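HAT1-interacting factor 1 (Saccharomyces cerevisiae, PDB 4NQ0) chaperones histones H3 and H4 within the nuclear HAT-B acetyltransferase complex, also binds H2A-H2B dimers, and takes part in chromatin assembly and telomere silencing. Local coordinates at residues E163-E169 with S253-H258. Residues are numbered along the deposited sequence; the frame is centred on the assembly and turned at random.
Sequences ERLALHE and SRAIHH
The backbone of Leu165 passes over Ser253 and His257 where an extended loop segment, 163-169, crosses helix 252-266 of a predicted TPR repeat; the segment lies between helices 61-77 and 202-218, consistent with the insertion that interrupts a TPR in NASP-family proteins, and within a region important for histone binding. Two hydrogen bonds pin it. Leu165 N donates to Ser253 OG at 2.8 Å, the hydroxyl lying anti to its own backbone N (chi1 170°); serine's short side chain brings an acceptor up to a passing peptide. Farther along, His257, whose ring offers an in-plane N-H, donates from ND1 to Glu169 OE1 at 3.2 Å, from above the carboxylate plane. The same oxygen weakly accepts Ala166 N, so Glu169 ties the helix to its own turn. Were His257 an alanine, Glu169 would probably lose its partner on the helix and a gap open beside the Glu163 carbonyl oxygen. Apolar packing is modest: leucine's branched end lets Leu165 set both methyls against Ile256 CG2, CD1 at 4.1 Å, while Ile256 also packs on helix 273-290. At the start of the segment, Glu163 CG lies 4.1 Å from His258 NE2, which hydrogen-bonds Glu182. Beside it, Glu163 O sits 3.2 Å from His257 CD2.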
ATOM      1  N   GLU A 163       1.010  -6.518  13.159  1.00 47.27           N
ATOM      2  CA  GLU A 163       1.522  -6.145  11.825  1.00 45.71           C
ATOM      3  C   GLU A 163       2.267  -7.274  11.104  1.00 43.70           C
ATOM      4  O   GLU A 163       2.474  -7.204   9.897  1.00 42.74           O
ATOM      5  CB  GLU A 163       2.467  -4.933  11.913  1.00 46.14           C
ATOM      6  CG  GLU A 163       1.916  -3.665  11.301  1.00 47.75           C
ATOM      7  CD  GLU A 163       0.962  -2.930  12.225  1.00 51.08           C
ATOM      8  OE1 GLU A 163       1.006  -1.678  12.218  1.00 52.88           O
ATOM      9  OE2 GLU A 163       0.181  -3.598  12.953  1.00 51.79           O
ATOM     10  N   ARG A 164       2.717  -8.275  11.849  1.00 42.49           N
ATOM     11  CA  ARG A 164       3.346  -9.448  11.250  1.00 41.22           C
ATOM     12  C   ARG A 164       2.282 -10.394  10.705  1.00 39.01           C
ATOM     13  O   ARG A 164       1.144 -10.393  11.172  1.00 38.46           O
ATOM     14  CB  ARG A 164       4.245 -10.160  12.263  1.00 42.45           C
ATOM     15  CG  ARG A 164       5.552  -9.421  12.478  1.00 44.78           C
ATOM     16  CD  ARG A 164       6.424 -10.078  13.510  1.00 48.27           C
ATOM     17  NE  ARG A 164       7.156 -11.213  12.959  1.00 50.78           N
ATOM     18  CZ  ARG A 164       8.077 -11.897  13.629  1.00 52.83           C
ATOM     19  NH1 ARG A 164       8.387 -11.565  14.881  1.00 54.73           N
ATOM     20  NH2 ARG A 164       8.693 -12.918  13.044  1.00 53.26           N
ATOM     21  N   LEU A 165       2.663 -11.178   9.702  1.00 36.80           N
ATOM     22  CA  LEU A 165       1.779 -12.180   9.132  1.00 35.54           C
ATOM     23  C   LEU A 165       1.450 -13.240  10.189  1.00 34.88           C
ATOM     24  O   LEU A 165       2.339 -13.772  10.850  1.00 34.86           O
ATOM     25  CB  LEU A 165       2.423 -12.839   7.901  1.00 35.00           C
ATOM     26  CG  LEU A 165       1.650 -13.979   7.210  1.00 34.31           C
ATOM     27  CD1 LEU A 165       0.344 -13.503   6.560  1.00 31.18           C
ATOM     28  CD2 LEU A 165       2.542 -14.661   6.181  1.00 32.71           C
ATOM     29  N   ALA A 166       0.159 -13.494  10.364  1.00 33.94           N
ATOM     30  CA  ALA A 166      -0.322 -14.672  11.058  1.00 33.28           C
ATOM     31  C   ALA A 166      -0.626 -15.721   9.990  1.00 32.21           C
ATOM     32  O   ALA A 166      -1.239 -15.409   8.980  1.00 30.93           O
ATOM     33  CB  ALA A 166      -1.574 -14.342  11.856  1.00 33.91           C
ATOM     34  N   LEU A 167      -0.192 -16.955  10.219  1.00 31.84           N
ATOM     35  CA  LEU A 167      -0.464 -18.067   9.305  1.00 31.53           C
ATOM     36  C   LEU A 167      -1.918 -18.129   8.844  1.00 30.94           C
ATOM     37  O   LEU A 167      -2.182 -18.356   7.663  1.00 30.16           O
ATOM     38  CB  LEU A 167      -0.080 -19.396   9.966  1.00 32.14           C
ATOM     39  CG  LEU A 167       1.291 -19.975   9.622  1.00 32.72           C
ATOM     40  CD1 LEU A 167       2.295 -18.905   9.217  1.00 33.11           C
ATOM     41  CD2 LEU A 167       1.832 -20.800  10.761  1.00 33.15           C
ATOM     42  N   HIS A 168      -2.852 -17.911   9.771  1.00 30.77           N
ATOM     43  CA  HIS A 168      -4.276 -18.016   9.462  1.00 30.78           C
ATOM     44  C   HIS A 168      -4.737 -16.976   8.448  1.00 30.54           C
ATOM     45  O   HIS A 168      -5.738 -17.179   7.775  1.00 30.39           O
ATOM     46  CB  HIS A 168      -5.142 -17.955  10.734  1.00 31.38           C
ATOM     47  CG  HIS A 168      -5.037 -16.671  11.497  1.00 30.44           C
ATOM     48  ND1 HIS A 168      -4.345 -16.571  12.686  1.00 30.64           N
ATOM     49  CD2 HIS A 168      -5.557 -15.441  11.260  1.00 30.96           C
ATOM     50  CE1 HIS A 168      -4.434 -15.335  13.145  1.00 30.93           C
ATOM     51  NE2 HIS A 168      -5.164 -14.626  12.298  1.00 30.51           N
ATOM     52  N   GLU A 169      -3.999 -15.871   8.337  1.00 30.53           N
ATOM     53  CA  GLU A 169      -4.332 -14.812   7.380  1.00 31.07           C
ATOM     54  C   GLU A 169      -4.287 -15.262   5.910  1.00 30.63           C
ATOM     55  O   GLU A 169      -4.997 -14.710   5.059  1.00 29.81           O
ATOM     56  CB  GLU A 169      -3.424 -13.595   7.599  1.00 30.90           C
ATOM     57  CG  GLU A 169      -3.766 -12.897   8.897  1.00 33.03           C
ATOM     58  CD  GLU A 169      -2.805 -11.792   9.295  1.00 35.94           C
ATOM     59  OE1 GLU A 169      -1.773 -11.577   8.629  1.00 34.90           O
ATOM     60  OE2 GLU A 169      -3.098 -11.135  10.325  1.00 40.65           O
ATOM     61  N   SER A 253       7.344 -10.591   6.055  1.00 33.17           N
ATOM     62  CA  SER A 253       6.138 -10.950   6.813  1.00 32.56           C
ATOM     63  C   SER A 253       5.193  -9.750   6.915  1.00 31.37           C
ATOM     64  O   SER A 253       3.987  -9.884   6.727  1.00 30.43           O
ATOM     65  CB  SER A 253       6.506 -11.485   8.203  1.00 33.40           C
ATOM     66  OG  SER A 253       5.357 -11.623   9.017  1.00 34.20           O
ATOM     67  N   ARG A 254       5.751  -8.578   7.204  1.00 30.84           N
ATOM     68  CA  ARG A 254       4.961  -7.352   7.242  1.00 30.19           C
ATOM     69  C   ARG A 254       4.413  -7.023   5.859  1.00 29.15           C
ATOM     70  O   ARG A 254       3.248  -6.628   5.727  1.00 28.46           O
ATOM     71  CB  ARG A 254       5.777  -6.184   7.806  1.00 31.06           C
ATOM     72  CG  ARG A 254       5.883  -6.201   9.344  1.00 33.17           C
ATOM     73  CD  ARG A 254       6.878  -5.167   9.915  1.00 36.68           C
ATOM     74  NE  ARG A 254       6.636  -3.818   9.398  1.00 40.46           N
ATOM     75  CZ  ARG A 254       7.113  -2.695   9.942  1.00 43.92           C
ATOM     76  NH1 ARG A 254       7.868  -2.725  11.040  1.00 46.41           N
ATOM     77  NH2 ARG A 254       6.825  -1.524   9.385  1.00 44.96           N
ATOM     78  N   ALA A 255       5.238  -7.212   4.831  1.00 27.86           N
ATOM     79  CA  ALA A 255       4.803  -6.989   3.456  1.00 27.07           C
ATOM     80  C   ALA A 255       3.562  -7.792   3.142  1.00 26.21           C
ATOM     81  O   ALA A 255       2.552  -7.231   2.706  1.00 25.98           O
ATOM     82  CB  ALA A 255       5.908  -7.344   2.453  1.00 27.19           C
ATOM     83  N   ILE A 256       3.636  -9.102   3.363  1.00 25.27           N
ATOM     84  CA  ILE A 256       2.556 -10.002   2.978  1.00 25.36           C
ATOM     85  C   ILE A 256       1.288  -9.614   3.723  1.00 25.09           C
ATOM     86  O   ILE A 256       0.204  -9.588   3.138  1.00 24.69           O
ATOM     87  CB  ILE A 256       2.897 -11.488   3.252  1.00 25.87           C
ATOM     88  CG1 ILE A 256       4.105 -11.924   2.428  1.00 26.05           C
ATOM     89  CG2 ILE A 256       1.722 -12.369   2.870  1.00 26.21           C
ATOM     90  CD1 ILE A 256       4.775 -13.229   2.907  1.00 29.24           C
ATOM     91  N   HIS A 257       1.436  -9.277   5.004  1.00 25.11           N
ATOM     92  CA  HIS A 257       0.300  -8.864   5.808  1.00 25.62           C
ATOM     93  C   HIS A 257      -0.393  -7.633   5.212  1.00 25.32           C
ATOM     94  O   HIS A 257      -1.625  -7.559   5.176  1.00 25.26           O
ATOM     95  CB  HIS A 257       0.734  -8.600   7.247  1.00 26.38           C
ATOM     96  CG  HIS A 257      -0.264  -7.824   8.039  1.00 28.44           C
ATOM     97  ND1 HIS A 257      -1.436  -8.380   8.511  1.00 30.71           N
ATOM     98  CD2 HIS A 257      -0.277  -6.526   8.430  1.00 29.43           C
ATOM     99  CE1 HIS A 257      -2.121  -7.459   9.169  1.00 31.01           C
ATOM    100  NE2 HIS A 257      -1.440  -6.326   9.133  1.00 30.91           N
ATOM    101  N   HIS A 258       0.391  -6.678   4.722  1.00 25.06           N
ATOM    102  CA  HIS A 258      -0.186  -5.474   4.109  1.00 24.62           C
ATOM    103  C   HIS A 258      -0.812  -5.720   2.747  1.00 24.20           C
ATOM    104  O   HIS A 258      -1.874  -5.168   2.446  1.00 23.69           O
ATOM    105  CB  HIS A 258       0.821  -4.334   4.087  1.00 24.51           C
ATOM    106  CG  HIS A 258       0.996  -3.695   5.425  1.00 26.07           C
ATOM    107  ND1 HIS A 258       2.231  -3.451   5.986  1.00 28.20           N
ATOM    108  CD2 HIS A 258       0.079  -3.303   6.342  1.00 26.14           C
ATOM    109  CE1 HIS A 258       2.063  -2.905   7.180  1.00 29.44           C
ATOM    110  NE2 HIS A 258       0.767  -2.811   7.422  1.00 27.64           N
TER